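PDB 3EB7: insecticidal Delta-Endotoxin Cry8Ea1 from Bacillus Thuringiensis, which is an insecticidal three-domain crystal toxin active against larvae of the underground pest Holotrichia parallela, probably by inserting helices of its N-terminal bundle into gut membranes to form pores. Local coordinates for residues T16-L21 and T234-T239; R228-E233 and I580-L585. All coordinates share one frame; numbering follows the deposited sequence.

In the fold
Both contacts join the helical N-terminal domain of the toxin, or the linker leaving it, to what follows, and both involve the chain running from helix 198-220 into strand 234-235. Their centres lie about 12 Å apart, and they meet where L21 approaches E233. Interaction 1 sets the end of helix 2-20 against that short strand; a backbone bond, a shared water and aliphatic packing do the work. Interaction 2, farther from the centre of the chain, reaches from the linker at 228-233 to strand 578-588 of the C-terminal domain through charged and polar side chains. Both are buried, and strands 234-235 and 578-588 belong to one mixed sheet, with strand 448-452 between them.

Interaction 1: residues T16-L21 and T234-T239; sequences TILGKL and TKAQLT
L21, just beyond helix 2-20, meets T234 backbone to backbone where the helical N-terminal domain of a three-domain Cry toxin abuts the chain leading out of it. Their CA atoms are 5.4 Å apart, and the backbones then draw apart, to 7.1 Å between the CA atoms of L18 and A236. The direct polar link is T234 N to L21 O, 3.0 Å long and nearly straight at the hydrogen (166°), although the donor stands above the carbonyl plane, 49° out of it. A bridging water makes a second link where the backbones are farther apart: it donates to L18 O and to T234 O and accepts from A236 N at 3.0 Å. Three backbone groups are thus satisfied by one molecule, and L18 O, close to the helix end, finds a partner through it. On the other side of T234, strand 234-235 pairs in parallel with strand 448-452, K235 bonding to I448 and Q450. The helix end is therefore fastened to the edge of a sheet that also includes strands of the C-terminal domain.

Beside the polar links, two leucine branches converge on one methyl group. A236 CB points toward the helical segment and receives L18 CD1 at 4.0 Å. L18 also packs on L221, so the aliphatic patch continues to the chain just after helix 198-220. L21 CB also comes within 3.6 Å of T234 O. The first torsion of L21, -136°, lies away from the usual staggered values and directs the isobutyl group across to the alanine, where L21 CD2 closes on A236 CB at 3.5 Å.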
# COMPACT_ATOMS: atom_id res chain seq x y z
N THR A 16 -11.42 -0.22 5.33
CA THR A 16 -12.69 -0.89 5.58
C THR A 16 -12.73 -2.28 4.95
O THR A 16 -13.13 -3.25 5.59
CB THR A 16 -13.86 -0.09 4.99
OG1 THR A 16 -13.92 1.17 5.64
CG2 THR A 16 -15.17 -0.82 5.25
N ILE A 17 -12.37 -2.36 3.67
CA ILE A 17 -12.32 -3.63 2.95
C ILE A 17 -11.31 -4.63 3.57
O ILE A 17 -11.60 -5.82 3.68
CB ILE A 17 -12.06 -3.39 1.45
CG1 ILE A 17 -13.30 -2.73 0.82
CG2 ILE A 17 -11.73 -4.69 0.75
CD1 ILE A 17 -12.95 -1.79 -0.34
N LEU A 18 -10.16 -4.13 4.00
CA LEU A 18 -9.16 -4.99 4.60
C LEU A 18 -9.74 -5.69 5.83
O LEU A 18 -9.39 -6.84 6.11
CB LEU A 18 -7.92 -4.15 4.95
CG LEU A 18 -6.47 -4.49 4.54
CD1 LEU A 18 -6.33 -5.42 3.37
CD2 LEU A 18 -5.68 -3.21 4.30
N GLY A 19 -10.66 -5.03 6.54
CA GLY A 19 -11.31 -5.59 7.74
C GLY A 19 -12.36 -6.65 7.44
O GLY A 19 -12.72 -7.45 8.34
N LYS A 20 -12.87 -6.67 6.21
CA LYS A 20 -13.86 -7.66 5.78
C LYS A 20 -13.35 -8.69 4.75
O LYS A 20 -14.12 -9.46 4.17
CB LYS A 20 -15.08 -6.95 5.17
CG LYS A 20 -15.88 -5.99 6.09
CD LYS A 20 -16.33 -6.62 7.39
CE LYS A 20 -17.06 -5.60 8.31
NZ LYS A 20 -18.35 -5.17 7.73
N LEU A 21 -12.04 -8.71 4.49
CA LEU A 21 -11.49 -9.54 3.43
C LEU A 21 -11.84 -11.03 3.63
O LEU A 21 -11.64 -11.57 4.70
CB LEU A 21 -9.98 -9.31 3.31
CG LEU A 21 -9.33 -9.16 1.93
CD1 LEU A 21 -10.08 -8.18 1.04
CD2 LEU A 21 -7.90 -8.71 2.11
N THR A 234 -9.49 -13.60 5.38
CA THR A 234 -8.08 -13.50 4.96
C THR A 234 -7.35 -12.28 5.54
O THR A 234 -7.87 -11.17 5.48
CB THR A 234 -8.00 -13.44 3.41
OG1 THR A 234 -8.60 -14.62 2.88
CG2 THR A 234 -6.54 -13.32 2.90
N LYS A 235 -6.13 -12.49 6.06
CA LYS A 235 -5.27 -11.40 6.54
C LYS A 235 -4.26 -10.95 5.48
O LYS A 235 -3.20 -11.56 5.35
CB LYS A 235 -4.50 -11.82 7.81
CG LYS A 235 -5.32 -12.10 9.08
CD LYS A 235 -6.30 -10.96 9.48
CE LYS A 235 -5.59 -9.66 9.85
NZ LYS A 235 -5.67 -9.36 11.30
N ALA A 236 -4.58 -9.89 4.74
CA ALA A 236 -3.64 -9.30 3.75
C ALA A 236 -2.72 -8.19 4.35
O ALA A 236 -3.10 -7.48 5.25
CB ALA A 236 -4.39 -8.76 2.50
N GLN A 237 -1.51 -8.07 3.80
CA GLN A 237 -0.53 -7.08 4.25
C GLN A 237 -0.02 -6.29 3.05
O GLN A 237 0.38 -6.88 2.05
CB GLN A 237 0.68 -7.78 4.89
CG GLN A 237 0.30 -8.87 5.86
CD GLN A 237 1.42 -9.23 6.79
OE1 GLN A 237 1.89 -8.40 7.56
NE2 GLN A 237 1.87 -10.47 6.71
N LEU A 238 0.02 -4.97 3.18
CA LEU A 238 0.67 -4.11 2.16
C LEU A 238 2.02 -3.72 2.69
O LEU A 238 2.10 -2.99 3.66
CB LEU A 238 -0.17 -2.86 1.88
CG LEU A 238 -1.62 -3.07 1.46
CD1 LEU A 238 -2.34 -1.74 1.27
CD2 LEU A 238 -1.67 -3.85 0.18
N THR A 239 3.09 -4.19 2.02
CA THR A 239 4.45 -4.02 2.55
C THR A 239 5.25 -2.91 1.92
O THR A 239 6.31 -2.57 2.42
CB THR A 239 5.30 -5.32 2.49
OG1 THR A 239 5.46 -5.75 1.13
CG2 THR A 239 4.70 -6.44 3.43
O HOH W 1 -6.96 -8.38 5.84

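Interaction 2: residues R228-E233 and I580-L585; sequences RTYPME and IDRIEL
A single carboxylate oxygen, E584 OE2, gathers two donors of different kinds in a buried contact: the phenol of Y230 from the linker and the guanidinium of R582 from its own strand. Y230 OH donates over a short 2.6 Å to E584 OE2, which accepts through its syn lone pair, on the side of the other carboxylate oxygen. R582 NE comes to E584 OE2 from the anti side at 3.1 Å, bent to 149° at the hydrogen and 25° out of the carboxylate plane. The oxygen is thus gripped from two directions, and the neighbouring arginine probably offsets its negative charge.

The tyrosine reaches across rather than lying alongside. Its ring and the carboxylate are turned 69° apart, and E584 OE2 sits at the ring edge, near the ring plane, 3.3 Å from Y230 CE2. E584 answers with a chain extended beyond CG, which carries its carboxylate out from the strand to the phenol. R582 NH1 lies beside Y230 OH at 3.8 Å, a contact without a hydrogen bond. Farther along the strand, R582 NH2 faces D581 OD1 at 3.2 Å through charge alone, since the oxygen lies well out of the guanidinium plane.

R502 on strand 498-507 forms a salt bridge with E584 OE1 and a cation-pi contact with Y230, while R504 pairs with D581. Y230, R582 and E584 all touch Q450 of strand 448-452. D581, R582 and E584, with R502 and R504, form a salt-bridge network that receives the tyrosine of the interdomain linker, at the junction between the helical domain and the C-terminal beta-sandwich of a three-domain Cry toxin.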
# COMPACT_ATOMS: atom_id res chain seq x y z
N ARG A 228 -13.80 -18.54 -4.29
CA ARG A 228 -13.32 -19.90 -4.43
C ARG A 228 -11.87 -20.01 -3.94
O ARG A 228 -11.54 -20.97 -3.27
CB ARG A 228 -13.47 -20.44 -5.86
CG ARG A 228 -14.86 -20.26 -6.38
CD ARG A 228 -15.18 -21.19 -7.51
NE ARG A 228 -16.45 -20.81 -8.12
CZ ARG A 228 -16.88 -21.24 -9.31
NH1 ARG A 228 -16.14 -22.10 -10.02
NH2 ARG A 228 -18.06 -20.82 -9.78
N THR A 229 -11.04 -19.02 -4.26
CA THR A 229 -9.64 -19.01 -3.80
C THR A 229 -9.50 -18.56 -2.35
O THR A 229 -8.63 -19.07 -1.62
CB THR A 229 -8.76 -18.18 -4.77
OG1 THR A 229 -8.98 -18.68 -6.08
CG2 THR A 229 -7.28 -18.28 -4.47
N TYR A 230 -10.37 -17.65 -1.91
CA TYR A 230 -10.41 -17.17 -0.53
C TYR A 230 -11.80 -17.38 0.09
O TYR A 230 -12.58 -16.42 0.20
CB TYR A 230 -9.94 -15.69 -0.47
CG TYR A 230 -8.54 -15.48 -1.06
CD1 TYR A 230 -8.36 -15.25 -2.42
CD2 TYR A 230 -7.40 -15.57 -0.25
CE1 TYR A 230 -7.09 -15.11 -2.96
CE2 TYR A 230 -6.12 -15.39 -0.79
CZ TYR A 230 -5.98 -15.18 -2.13
OH TYR A 230 -4.74 -15.03 -2.68
N PRO A 231 -12.14 -18.63 0.45
CA PRO A 231 -13.48 -18.97 0.93
C PRO A 231 -13.71 -18.59 2.41
O PRO A 231 -14.79 -18.82 2.96
CB PRO A 231 -13.52 -20.49 0.74
CG PRO A 231 -12.11 -20.92 1.03
CD PRO A 231 -11.28 -19.84 0.38
N MET A 232 -12.71 -18.02 3.05
CA MET A 232 -12.82 -17.63 4.43
C MET A 232 -11.99 -16.38 4.67
O MET A 232 -11.13 -16.01 3.87
CB MET A 232 -12.36 -18.77 5.36
CG MET A 232 -10.86 -18.95 5.45
SD MET A 232 -10.32 -20.51 6.20
CE MET A 232 -10.26 -21.58 4.77
N GLU A 233 -12.26 -15.75 5.81
CA GLU A 233 -11.52 -14.59 6.28
C GLU A 233 -10.01 -14.67 5.98
O GLU A 233 -9.35 -15.68 6.30
CB GLU A 233 -11.79 -14.42 7.78
CG GLU A 233 -11.17 -13.16 8.35
CD GLU A 233 -11.89 -12.70 9.60
OE1 GLU A 233 -11.21 -12.09 10.47
OE2 GLU A 233 -13.12 -12.94 9.71
N ILE A 580 9.19 -14.75 -6.12
CA ILE A 580 8.31 -15.24 -5.05
C ILE A 580 7.63 -14.07 -4.31
O ILE A 580 8.29 -13.18 -3.81
CB ILE A 580 9.04 -16.18 -4.08
CG1 ILE A 580 9.62 -17.37 -4.87
CG2 ILE A 580 8.07 -16.67 -2.97
CD1 ILE A 580 10.31 -18.37 -3.96
N ASP A 581 6.31 -14.06 -4.32
CA ASP A 581 5.52 -12.96 -3.77
C ASP A 581 5.21 -13.20 -2.30
O ASP A 581 5.69 -12.47 -1.44
CB ASP A 581 4.22 -12.74 -4.56
CG ASP A 581 3.18 -11.84 -3.82
OD1 ASP A 581 1.98 -12.06 -4.02
OD2 ASP A 581 3.54 -10.91 -3.03
N ARG A 582 4.42 -14.21 -2.02
CA ARG A 582 3.96 -14.44 -0.67
C ARG A 582 3.67 -15.90 -0.42
O ARG A 582 3.44 -16.68 -1.35
CB ARG A 582 2.69 -13.61 -0.42
CG ARG A 582 1.51 -13.93 -1.35
CD ARG A 582 0.31 -13.11 -0.89
NE ARG A 582 -0.85 -13.11 -1.79
CZ ARG A 582 -1.24 -12.05 -2.50
NH1 ARG A 582 -2.33 -12.11 -3.27
NH2 ARG A 582 -0.54 -10.93 -2.46
N ILE A 583 3.64 -16.27 0.85
CA ILE A 583 3.14 -17.57 1.28
C ILE A 583 1.79 -17.32 1.89
O ILE A 583 1.60 -16.34 2.61
CB ILE A 583 4.01 -18.15 2.38
CG1 ILE A 583 5.43 -18.41 1.90
CG2 ILE A 583 3.38 -19.43 2.95
CD1 ILE A 583 6.45 -18.34 3.08
N GLU A 584 0.83 -18.19 1.61
CA GLU A 584 -0.45 -18.16 2.31
C GLU A 584 -0.55 -19.48 3.06
O GLU A 584 -0.26 -20.55 2.51
CB GLU A 584 -1.64 -17.95 1.37
CG GLU A 584 -1.42 -16.77 0.40
CD GLU A 584 -2.60 -16.54 -0.54
OE1 GLU A 584 -3.33 -17.49 -0.84
OE2 GLU A 584 -2.79 -15.39 -0.99
N LEU A 585 -0.92 -19.34 4.33
CA LEU A 585 -1.11 -20.43 5.26
C LEU A 585 -2.60 -20.61 5.44
O LEU A 585 -3.33 -19.67 5.76
CB LEU A 585 -0.44 -20.11 6.59
CG LEU A 585 1.08 -20.26 6.53
CD1 LEU A 585 1.78 -19.41 7.60
CD2 LEU A 585 1.45 -21.74 6.68